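Local coordinates for protein monosaccharide-transporting ATPase (PDB 5DTE) that binds D-allose between its two lobes and probably serves as the periplasmic sugar receptor of an ABC transporter, at residues 85-96 with 110-120; 130-138 with 292-300. All coordinates share one frame; numbering follows the deposited sequence.

In the fold
Both interactions lie in the six-stranded parallel sheet of one lobe of this two-lobed periplasmic binding protein, their centres about 11 Å apart. Interaction 1 pairs strands 87-90 and 112-115, successive along the chain and joined by helix 99-105. Interaction 2 comes later: strand 132-135 lies beside 112-115, and its partner 295-297 arrives only after the chain has built the other lobe and returned through helix 272-287, which packs on residues of both contacts. The two contacts meet at Asp114 and Asp116, which face strand 132-135. The strand ends point towards the cleft, so the loops that follow the strands, among them the one with Asp116, reach the bound allose.

Interaction 1: residues 85-96 with 110-120; sequences VDAIIVTPNDSI and IPIIDLDVRLD. With ALL (beta-D-allopyranose), chain E.
Strands 87-90 and 112-115 run parallel, their axes 4.8 Å apart and 10° from aligned. Four backbone bonds join them, from Ile88 N to Pro111 O, Ile113 N to Ile88 O, Val90 N to Ile113 O and Leu115 N to Val90 O; the last is 2.7 Å. Beta-branched isoleucine and valine suit these extended strands: Ile88 lays CG1 against Ile110 CG2, and Ile89 CG2 meets Leu115 CD2 at 3.8 Å on the face covered by helix 272-287. Thr91 runs alongside Leu115, its CG2 3.6 Å from Leu115 CD2, while Thr91 OG1 turns to Lys34 N. Beyond the strands, the Pro92 ring crosses the Asp114 side chain and rests its CG on Leu119 CD2 at 3.7 Å. With CG anti to the backbone N (chi1 162°), Asp114 reaches forward from the strand to the loop that follows it, where OD2 accepts from Leu119 N, 34° out of the carboxylate plane. Asp120 N then bonds Ser95 O at 2.9 Å, tying the two loops together. Asp116 spreads its carboxylate over two sugar hydroxyls, OD2 taking allose O1 at 2.8 Å and OD1 taking O2 at 3.1 Å. This is a beta-alpha-beta unit of a Rossmann-like lobe, with the ligand bound at the C-terminal strand ends.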
loop_
_atom_site.group_PDB
_atom_site.type_symbol
_atom_site.label_atom_id
_atom_site.label_comp_id
_atom_site.label_asym_id
_atom_site.label_seq_id
_atom_site.Cartn_x
_atom_site.Cartn_y
_atom_site.Cartn_z
ATOM N N VAL A 85 26.043 -3.661 6.145
ATOM C CA VAL A 85 25.239 -2.659 6.802
ATOM C C VAL A 85 24.681 -3.289 8.110
ATOM O O VAL A 85 24.681 -4.519 8.267
ATOM C CB VAL A 85 24.147 -2.174 5.812
ATOM C CG1 VAL A 85 22.973 -3.133 5.776
ATOM C CG2 VAL A 85 23.724 -0.756 6.085
ATOM N N ASP A 86 24.245 -2.474 9.066
ATOM C CA ASP A 86 23.831 -3.026 10.367
ATOM C C ASP A 86 22.435 -3.679 10.336
ATOM O O ASP A 86 22.215 -4.726 10.957
ATOM C CB ASP A 86 23.887 -1.934 11.438
ATOM C CG ASP A 86 25.308 -1.481 11.733
ATOM O OD1 ASP A 86 26.181 -2.347 11.978
ATOM O OD2 ASP A 86 25.556 -0.258 11.711
ATOM N N ALA A 87 21.503 -3.051 9.620
ATOM C CA ALA A 87 20.206 -3.661 9.310
ATOM C C ALA A 87 19.670 -3.213 7.940
ATOM O O ALA A 87 20.105 -2.199 7.381
ATOM C CB ALA A 87 19.186 -3.340 10.394
ATOM N N ILE A 88 18.720 -3.980 7.413
ATOM C CA ILE A 88 18.016 -3.608 6.192
ATOM C C ILE A 88 16.482 -3.638 6.351
ATOM O O ILE A 88 15.900 -4.595 6.856
ATOM C CB ILE A 88 18.407 -4.529 5.026
ATOM C CG1 ILE A 88 19.906 -4.800 5.033
ATOM C CG2 ILE A 88 17.988 -3.921 3.714
ATOM C CD1 ILE A 88 20.298 -5.868 4.067
ATOM N N ILE A 89 15.844 -2.562 5.917
ATOM C CA ILE A 89 14.403 -2.510 5.780
ATOM C C ILE A 89 14.088 -2.470 4.291
ATOM O O ILE A 89 14.480 -1.533 3.592
ATOM C CB ILE A 89 13.810 -1.279 6.475
ATOM C CG1 ILE A 89 14.180 -1.298 7.956
ATOM C CG2 ILE A 89 12.295 -1.213 6.268
ATOM C CD1 ILE A 89 14.046 0.042 8.650
ATOM N N VAL A 90 13.393 -3.484 3.796
ATOM C CA VAL A 90 13.065 -3.523 2.386
ATOM C C VAL A 90 11.560 -3.701 2.174
ATOM O O VAL A 90 10.882 -4.414 2.926
ATOM C CB VAL A 90 13.854 -4.642 1.654
ATOM C CG1 VAL A 90 13.306 -6.020 1.988
ATOM C CG2 VAL A 90 13.809 -4.422 0.173
ATOM N N THR A 91 11.055 -2.995 1.161
ATOM C CA THR A 91 9.686 -3.106 0.670
ATOM C C THR A 91 9.731 -3.876 -0.638
ATOM O O THR A 91 9.922 -3.278 -1.699
ATOM C CB THR A 91 9.065 -1.742 0.418
ATOM O OG1 THR A 91 9.702 -1.157 -0.726
ATOM C CG2 THR A 91 9.283 -0.833 1.617
ATOM N N PRO A 92 9.589 -5.211 -0.566
ATOM C CA PRO A 92 9.767 -6.110 -1.708
ATOM C C PRO A 92 8.950 -5.766 -2.947
ATOM O O PRO A 92 8.087 -4.901 -2.920
ATOM C CB PRO A 92 9.340 -7.462 -1.142
ATOM C CG PRO A 92 9.753 -7.381 0.256
ATOM C CD PRO A 92 9.420 -5.973 0.681
ATOM N N ASN A 93 9.249 -6.500 -4.013
ATOM C CA ASN A 93 8.895 -6.187 -5.383
ATOM C C ASN A 93 8.272 -7.411 -6.011
ATOM O O ASN A 93 7.941 -7.437 -7.196
ATOM C CB ASN A 93 10.147 -5.787 -6.162
ATOM C CG ASN A 93 10.030 -4.435 -6.784
ATOM O OD1 ASN A 93 8.936 -3.876 -6.853
ATOM N ND2 ASN A 93 11.153 -3.894 -7.256
ATOM N N ASP A 94 8.129 -8.432 -5.184
ATOM C CA ASP A 94 7.812 -9.763 -5.643
ATOM C C ASP A 94 7.797 -10.650 -4.403
ATOM O O ASP A 94 8.750 -10.642 -3.628
ATOM C CB ASP A 94 8.852 -10.222 -6.664
ATOM C CG ASP A 94 8.419 -11.432 -7.429
ATOM O OD1 ASP A 94 8.420 -11.348 -8.677
ATOM O OD2 ASP A 94 8.103 -12.464 -6.794
ATOM N N SER A 95 6.727 -11.400 -4.187
ATOM C CA SER A 95 6.585 -12.094 -2.909
ATOM C C SER A 95 7.602 -13.226 -2.770
ATOM O O SER A 95 7.928 -13.670 -1.657
ATOM C CB SER A 95 5.156 -12.629 -2.746
ATOM O OG SER A 95 4.711 -13.293 -3.919
ATOM N N ILE A 96 8.129 -13.667 -3.907
ATOM C CA ILE A 96 8.946 -14.867 -3.946
ATOM C C ILE A 96 10.404 -14.598 -4.312
ATOM O O ILE A 96 11.316 -15.180 -3.726
ATOM C CB ILE A 96 8.326 -15.861 -4.922
ATOM C CG1 ILE A 96 6.954 -16.263 -4.386
ATOM C CG2 ILE A 96 9.243 -17.061 -5.142
ATOM C CD1 ILE A 96 6.321 -17.418 -5.092
ATOM N N ILE A 110 22.818 -10.358 9.377
ATOM C CA ILE A 110 22.205 -9.038 9.282
ATOM C C ILE A 110 20.687 -9.137 9.440
ATOM O O ILE A 110 20.017 -9.773 8.623
ATOM C CB ILE A 110 22.524 -8.374 7.922
ATOM C CG1 ILE A 110 24.032 -8.343 7.674
ATOM C CG2 ILE A 110 21.889 -6.975 7.817
ATOM C CD1 ILE A 110 24.440 -7.568 6.409
ATOM N N PRO A 111 20.139 -8.554 10.515
ATOM C CA PRO A 111 18.679 -8.494 10.645
ATOM C C PRO A 111 18.025 -7.771 9.467
ATOM O O PRO A 111 18.628 -6.879 8.866
ATOM C CB PRO A 111 18.465 -7.717 11.948
ATOM C CG PRO A 111 19.834 -7.516 12.559
ATOM C CD PRO A 111 20.809 -8.361 11.806
ATOM N N ILE A 112 16.797 -8.153 9.142
ATOM C CA ILE A 112 16.174 -7.646 7.945
ATOM C C ILE A 112 14.654 -7.676 8.071
ATOM O O ILE A 112 14.057 -8.695 8.403
ATOM C CB ILE A 112 16.648 -8.459 6.709
ATOM C CG1 ILE A 112 16.023 -7.918 5.423
ATOM C CG2 ILE A 112 16.354 -9.947 6.863
ATOM C CD1 ILE A 112 16.654 -8.476 4.159
ATOM N N ILE A 113 14.041 -6.531 7.811
ATOM C CA ILE A 113 12.604 -6.345 7.976
ATOM C C ILE A 113 11.896 -6.252 6.639
ATOM O O ILE A 113 12.191 -5.383 5.825
ATOM C CB ILE A 113 12.264 -5.050 8.781
ATOM C CG1 ILE A 113 12.931 -5.067 10.155
ATOM C CG2 ILE A 113 10.767 -4.892 8.923
ATOM C CD1 ILE A 113 12.946 -6.454 10.818
ATOM N N ASP A 114 10.941 -7.140 6.425
ATOM C CA ASP A 114 10.129 -7.099 5.227
ATOM C C ASP A 114 8.967 -6.099 5.432
ATOM O O ASP A 114 8.005 -6.380 6.150
ATOM C CB ASP A 114 9.649 -8.521 4.906
ATOM C CG ASP A 114 8.476 -8.555 3.951
ATOM O OD1 ASP A 114 8.435 -7.707 3.039
ATOM O OD2 ASP A 114 7.590 -9.430 4.119
ATOM N N LEU A 115 9.079 -4.923 4.812
ATOM C CA LEU A 115 8.069 -3.861 4.940
ATOM C C LEU A 115 7.090 -3.858 3.764
ATOM O O LEU A 115 7.461 -4.236 2.661
ATOM C CB LEU A 115 8.754 -2.487 5.056
ATOM C CG LEU A 115 7.949 -1.184 5.168
ATOM C CD1 LEU A 115 7.168 -1.133 6.474
ATOM C CD2 LEU A 115 8.866 0.032 5.076
ATOM N N ASP A 116 5.846 -3.451 4.030
ATOM C CA ASP A 116 4.771 -3.230 3.030
ATOM C C ASP A 116 4.234 -4.468 2.297
ATOM O O ASP A 116 3.116 -4.922 2.567
ATOM C CB ASP A 116 5.214 -2.210 1.965
ATOM C CG ASP A 116 4.068 -1.792 1.036
ATOM O OD1 ASP A 116 2.931 -1.585 1.528
ATOM O OD2 ASP A 116 4.303 -1.673 -0.189
ATOM N N VAL A 117 5.007 -4.969 1.337
ATOM C CA VAL A 117 4.608 -6.115 0.530
ATOM C C VAL A 117 5.104 -7.402 1.190
ATOM O O VAL A 117 6.281 -7.528 1.507
ATOM C CB VAL A 117 5.144 -5.983 -0.909
ATOM C CG1 VAL A 117 4.955 -7.279 -1.688
ATOM C CG2 VAL A 117 4.472 -4.792 -1.629
ATOM N N ARG A 118 4.196 -8.345 1.428
ATOM C CA ARG A 118 4.538 -9.524 2.224
ATOM C C ARG A 118 5.025 -10.679 1.367
ATOM O O ARG A 118 4.367 -11.059 0.376
ATOM C CB ARG A 118 3.344 -9.974 3.063
ATOM C CG ARG A 118 3.690 -11.031 4.108
ATOM C CD ARG A 118 2.471 -11.398 4.970
ATOM N NE ARG A 118 2.539 -12.769 5.477
ATOM C CZ ARG A 118 3.263 -13.146 6.528
ATOM N NH1 ARG A 118 3.273 -14.419 6.909
ATOM N NH2 ARG A 118 3.986 -12.256 7.196
ATOM N N LEU A 119 6.182 -11.228 1.759
ATOM C CA LEU A 119 6.776 -12.394 1.095
ATOM C C LEU A 119 5.863 -13.637 1.198
ATOM O O LEU A 119 5.144 -13.816 2.182
ATOM C CB LEU A 119 8.161 -12.714 1.680
ATOM C CG LEU A 119 9.333 -11.715 1.681
ATOM C CD1 LEU A 119 10.603 -12.395 2.174
ATOM C CD2 LEU A 119 9.579 -11.078 0.330
ATOM N N ASP A 120 5.896 -14.486 0.172
ATOM C CA ASP A 120 5.076 -15.696 0.140
ATOM C C ASP A 120 5.364 -16.577 1.352
ATOM O O ASP A 120 6.492 -17.037 1.524
ATOM C CB ASP A 120 5.331 -16.480 -1.149
ATOM C CG ASP A 120 4.102 -17.217 -1.637
ATOM O OD1 ASP A 120 3.075 -16.551 -1.895
ATOM O OD2 ASP A 120 4.162 -18.459 -1.761
HETATM C C1 ALL E . 1.327 -0.687 -2.183
HETATM C C2 ALL E . 1.311 0.215 -0.964
HETATM C C3 ALL E . 0.730 1.548 -1.254
HETATM C C4 ALL E . 1.277 2.154 -2.508
HETATM C C5 ALL E . 1.037 1.178 -3.647
HETATM C C6 ALL E . 1.355 1.735 -4.997
HETATM O O1 ALL E . 2.075 -1.819 -1.959
HETATM O O2 ALL E . 0.492 -0.423 0.040
HETATM O O3 ALL E . -0.714 1.401 -1.425
HETATM O O4 ALL E . 0.631 3.408 -2.774
HETATM O O5 ALL E . 1.867 0.010 -3.388
HETATM O O6 ALL E . 2.756 1.838 -5.140
#

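Interaction 2: residues 130-138 with 292-300; sequences KFNYVGVDN and IPSVYYVDP
The edge of the six-stranded parallel sheet is formed here, where strand 295-297 pairs with strand 132-135 at an axis separation of 4.8 Å and an angle of only 4°. Tyr133 N gives a straight bond to Ser294 O, 2.8 Å long. Tyr296 N answers weakly to Tyr133 O, but Gly135 N to Tyr296 O and Val298 N to Gly135 O restore firmer pairing further on. Past the strands a water takes the N-H of Asp137 at 2.8 Å and donates to Val298 O, bridging the chains as they part.

On one face Tyr133 swings CG anti to its backbone N (chi1 171°), and its ring edge meets Val295 CG1 and, at 3.6 Å from CE2, Tyr297 CE1. The two tyrosine side chains cross at about a right angle. Val295 CG1 also sits over the centre of the Tyr297 ring, 3.9 Å above its plane, so one methyl serves both aromatics. Gly135 N lies 3.5 Å above one face of the Tyr133 ring, toward its rim, and the backbone there (phi -166°, psi -131°) is one readily reached only by glycine. Tyr133 OH is bonded to Asp116 O, which ties this face to the sugar-binding loop.

On the other face Val134 and Tyr296 run alongside each other, both packing on Ile278 of helix 272-287; CG1 of Val134 is 4.1 Å from CD2 of Tyr296. Near the start of the pairing, the Ile292 side chain crosses that of Asn132 at about a right angle, CD1 lying 3.6 Å from Asn132 CG. Asp137 caps helix 138-152, its OD1 accepting weakly from Asn140 N. After crossing back from the second lobe the chain adds helix 272-287 and then this edge strand, as in the type I sugar-binding periplasmic proteins, where the chain crosses between lobes more than once.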
loop_
_atom_site.group_PDB
_atom_site.type_symbol
_atom_site.label_atom_id
_atom_site.label_comp_id
_atom_site.label_asym_id
_atom_site.label_seq_id
_atom_site.Cartn_x
_atom_site.Cartn_y
_atom_site.Cartn_z
ATOM N N LYS A 130 13.101 -17.963 8.083
ATOM C CA LYS A 130 12.355 -17.189 9.065
ATOM C C LYS A 130 12.502 -15.712 8.718
ATOM O O LYS A 130 13.626 -15.204 8.613
ATOM C CB LYS A 130 12.852 -17.452 10.482
ATOM C CG LYS A 130 12.995 -18.922 10.862
ATOM C CD LYS A 130 11.822 -19.789 10.428
ATOM C CE LYS A 130 12.094 -21.252 10.768
ATOM N NZ LYS A 130 11.128 -22.208 10.156
ATOM N N PHE A 131 11.379 -15.030 8.518
ATOM C CA PHE A 131 11.422 -13.622 8.147
ATOM C C PHE A 131 10.360 -12.830 8.884
ATOM O O PHE A 131 9.368 -13.385 9.345
ATOM C CB PHE A 131 11.243 -13.466 6.644
ATOM C CG PHE A 131 9.819 -13.599 6.185
ATOM C CD1 PHE A 131 9.081 -12.478 5.827
ATOM C CD2 PHE A 131 9.215 -14.839 6.110
ATOM C CE1 PHE A 131 7.758 -12.596 5.399
ATOM C CE2 PHE A 131 7.902 -14.960 5.681
ATOM C CZ PHE A 131 7.171 -13.835 5.325
ATOM N N ASN A 132 10.564 -11.524 8.989
ATOM C CA ASN A 132 9.700 -10.694 9.816
ATOM C C ASN A 132 9.059 -9.571 9.010
ATOM O O ASN A 132 9.769 -8.788 8.384
ATOM C CB ASN A 132 10.510 -10.123 10.979
ATOM C CG ASN A 132 11.306 -11.191 11.717
ATOM O OD1 ASN A 132 10.800 -11.839 12.637
ATOM N ND2 ASN A 132 12.561 -11.385 11.306
ATOM N N TYR A 133 7.725 -9.495 9.022
ATOM C CA TYR A 133 6.983 -8.488 8.239
ATOM C C TYR A 133 6.414 -7.381 9.116
ATOM O O TYR A 133 6.173 -7.574 10.312
ATOM C CB TYR A 133 5.855 -9.164 7.434
ATOM C CG TYR A 133 4.817 -8.268 6.711
ATOM C CD1 TYR A 133 5.109 -7.634 5.499
ATOM C CD2 TYR A 133 3.518 -8.126 7.217
ATOM C CE1 TYR A 133 4.149 -6.854 4.835
ATOM C CE2 TYR A 133 2.563 -7.358 6.569
ATOM C CZ TYR A 133 2.870 -6.721 5.377
ATOM O OH TYR A 133 1.885 -5.951 4.747
ATOM N N VAL A 134 6.230 -6.213 8.505
ATOM C CA VAL A 134 5.494 -5.101 9.103
ATOM C C VAL A 134 4.620 -4.452 8.030
ATOM O O VAL A 134 5.152 -4.015 7.006
ATOM C CB VAL A 134 6.437 -4.035 9.697
ATOM C CG1 VAL A 134 5.649 -2.783 10.116
ATOM C CG2 VAL A 134 7.212 -4.599 10.854
ATOM N N GLY A 135 3.300 -4.392 8.255
ATOM C CA GLY A 135 2.400 -3.721 7.319
ATOM C C GLY A 135 0.993 -3.430 7.807
ATOM O O GLY A 135 0.800 -2.850 8.877
ATOM N N VAL A 136 0.017 -3.799 6.983
ATOM C CA VAL A 136 -1.404 -3.813 7.350
ATOM C C VAL A 136 -2.117 -5.011 6.702
ATOM O O VAL A 136 -1.603 -5.629 5.765
ATOM C CB VAL A 136 -2.172 -2.511 6.940
ATOM C CG1 VAL A 136 -1.870 -1.375 7.895
ATOM C CG2 VAL A 136 -1.908 -2.114 5.488
ATOM N N ASP A 137 -3.288 -5.356 7.230
ATOM C CA ASP A 137 -4.171 -6.297 6.557
ATOM C C ASP A 137 -4.816 -5.557 5.397
ATOM O O ASP A 137 -5.711 -4.741 5.602
ATOM C CB ASP A 137 -5.228 -6.842 7.526
ATOM C CG ASP A 137 -5.706 -8.232 7.156
ATOM O OD1 ASP A 137 -5.889 -8.495 5.955
ATOM O OD2 ASP A 137 -5.886 -9.067 8.067
ATOM N N ASN A 138 -4.337 -5.799 4.180
ATOM C CA ASN A 138 -4.867 -5.073 3.031
ATOM C C ASN A 138 -6.220 -5.641 2.635
ATOM O O ASN A 138 -7.046 -4.945 2.050
ATOM C CB ASN A 138 -3.888 -5.104 1.854
ATOM C CG ASN A 138 -2.609 -4.314 2.128
ATOM O OD1 ASN A 138 -2.650 -3.163 2.559
ATOM N ND2 ASN A 138 -1.471 -4.938 1.886
ATOM N N ILE A 292 11.154 -10.215 18.128
ATOM C CA ILE A 292 10.081 -9.438 17.532
ATOM C C ILE A 292 9.019 -10.415 17.013
ATOM O O ILE A 292 9.342 -11.571 16.726
ATOM C CB ILE A 292 10.584 -8.537 16.358
ATOM C CG1 ILE A 292 11.332 -9.376 15.319
ATOM C CG2 ILE A 292 11.431 -7.366 16.852
ATOM C CD1 ILE A 292 11.769 -8.603 14.124
ATOM N N PRO A 293 7.752 -9.961 16.887
ATOM C CA PRO A 293 6.727 -10.771 16.217
ATOM C C PRO A 293 7.100 -11.068 14.750
ATOM O O PRO A 293 7.840 -10.277 14.152
ATOM C CB PRO A 293 5.476 -9.886 16.300
ATOM C CG PRO A 293 6.018 -8.477 16.453
ATOM C CD PRO A 293 7.216 -8.657 17.323
ATOM N N SER A 294 6.624 -12.180 14.183
ATOM C CA SER A 294 6.884 -12.460 12.768
ATOM C C SER A 294 6.051 -11.565 11.865
ATOM O O SER A 294 6.438 -11.295 10.722
ATOM C CB SER A 294 6.614 -13.920 12.428
ATOM O OG SER A 294 7.783 -14.683 12.620
ATOM N N VAL A 295 4.905 -11.122 12.384
ATOM C CA VAL A 295 4.012 -10.199 11.680
ATOM C C VAL A 295 3.558 -9.064 12.591
ATOM O O VAL A 295 3.261 -9.279 13.752
ATOM C CB VAL A 295 2.763 -10.909 11.145
ATOM C CG1 VAL A 295 1.975 -9.982 10.205
ATOM C CG2 VAL A 295 3.147 -12.184 10.438
ATOM N N TYR A 296 3.507 -7.849 12.066
ATOM C CA TYR A 296 2.961 -6.725 12.817
ATOM C C TYR A 296 2.123 -5.905 11.838
ATOM O O TYR A 296 2.625 -5.367 10.837
ATOM C CB TYR A 296 4.079 -5.899 13.491
ATOM C CG TYR A 296 3.654 -4.602 14.158
ATOM C CD1 TYR A 296 3.582 -4.492 15.550
ATOM C CD2 TYR A 296 3.338 -3.475 13.392
ATOM C CE1 TYR A 296 3.189 -3.293 16.159
ATOM C CE2 TYR A 296 2.945 -2.287 13.980
ATOM C CZ TYR A 296 2.876 -2.196 15.357
ATOM O OH TYR A 296 2.492 -0.990 15.902
ATOM N N TYR A 297 0.829 -5.866 12.137
ATOM C CA TYR A 297 -0.176 -5.116 11.399
ATOM C C TYR A 297 -0.549 -3.848 12.164
ATOM O O TYR A 297 -1.181 -3.933 13.218
ATOM C CB TYR A 297 -1.444 -5.949 11.195
ATOM C CG TYR A 297 -1.400 -7.043 10.150
ATOM C CD1 TYR A 297 -0.779 -6.844 8.927
ATOM C CD2 TYR A 297 -2.007 -8.276 10.385
ATOM C CE1 TYR A 297 -0.752 -7.845 7.963
ATOM C CE2 TYR A 297 -1.977 -9.285 9.435
ATOM C CZ TYR A 297 -1.346 -9.062 8.224
ATOM O OH TYR A 297 -1.322 -10.046 7.263
ATOM N N VAL A 298 -0.160 -2.689 11.634
ATOM C CA VAL A 298 -0.646 -1.404 12.124
ATOM C C VAL A 298 -2.162 -1.392 11.935
ATOM O O VAL A 298 -2.676 -2.080 11.038
ATOM C CB VAL A 298 0.043 -0.220 11.380
ATOM C CG1 VAL A 298 -0.895 0.936 11.166
ATOM C CG2 VAL A 298 1.245 0.245 12.149
ATOM N N ASP A 299 -2.883 -0.666 12.791
ATOM C CA ASP A 299 -4.338 -0.585 12.650
ATOM C C ASP A 299 -4.786 0.640 11.856
ATOM O O ASP A 299 -4.710 1.765 12.337
ATOM C CB ASP A 299 -5.001 -0.620 14.029
ATOM C CG ASP A 299 -4.837 -1.973 14.705
ATOM O OD1 ASP A 299 -4.949 -2.998 13.996
ATOM O OD2 ASP A 299 -4.586 -2.015 15.931
ATOM N N PRO A 300 -5.277 0.407 10.629
ATOM C CA PRO A 300 -5.625 1.463 9.671
ATOM C C PRO A 300 -6.782 2.323 10.151
ATOM O O PRO A 300 -7.552 1.875 10.993
ATOM C CB PRO A 300 -6.021 0.677 8.421
ATOM C CG PRO A 300 -6.523 -0.619 8.961
ATOM C CD PRO A 300 -5.644 -0.926 10.125
HETATM O O HOH W 1 -4.564 -4.299 9.513
#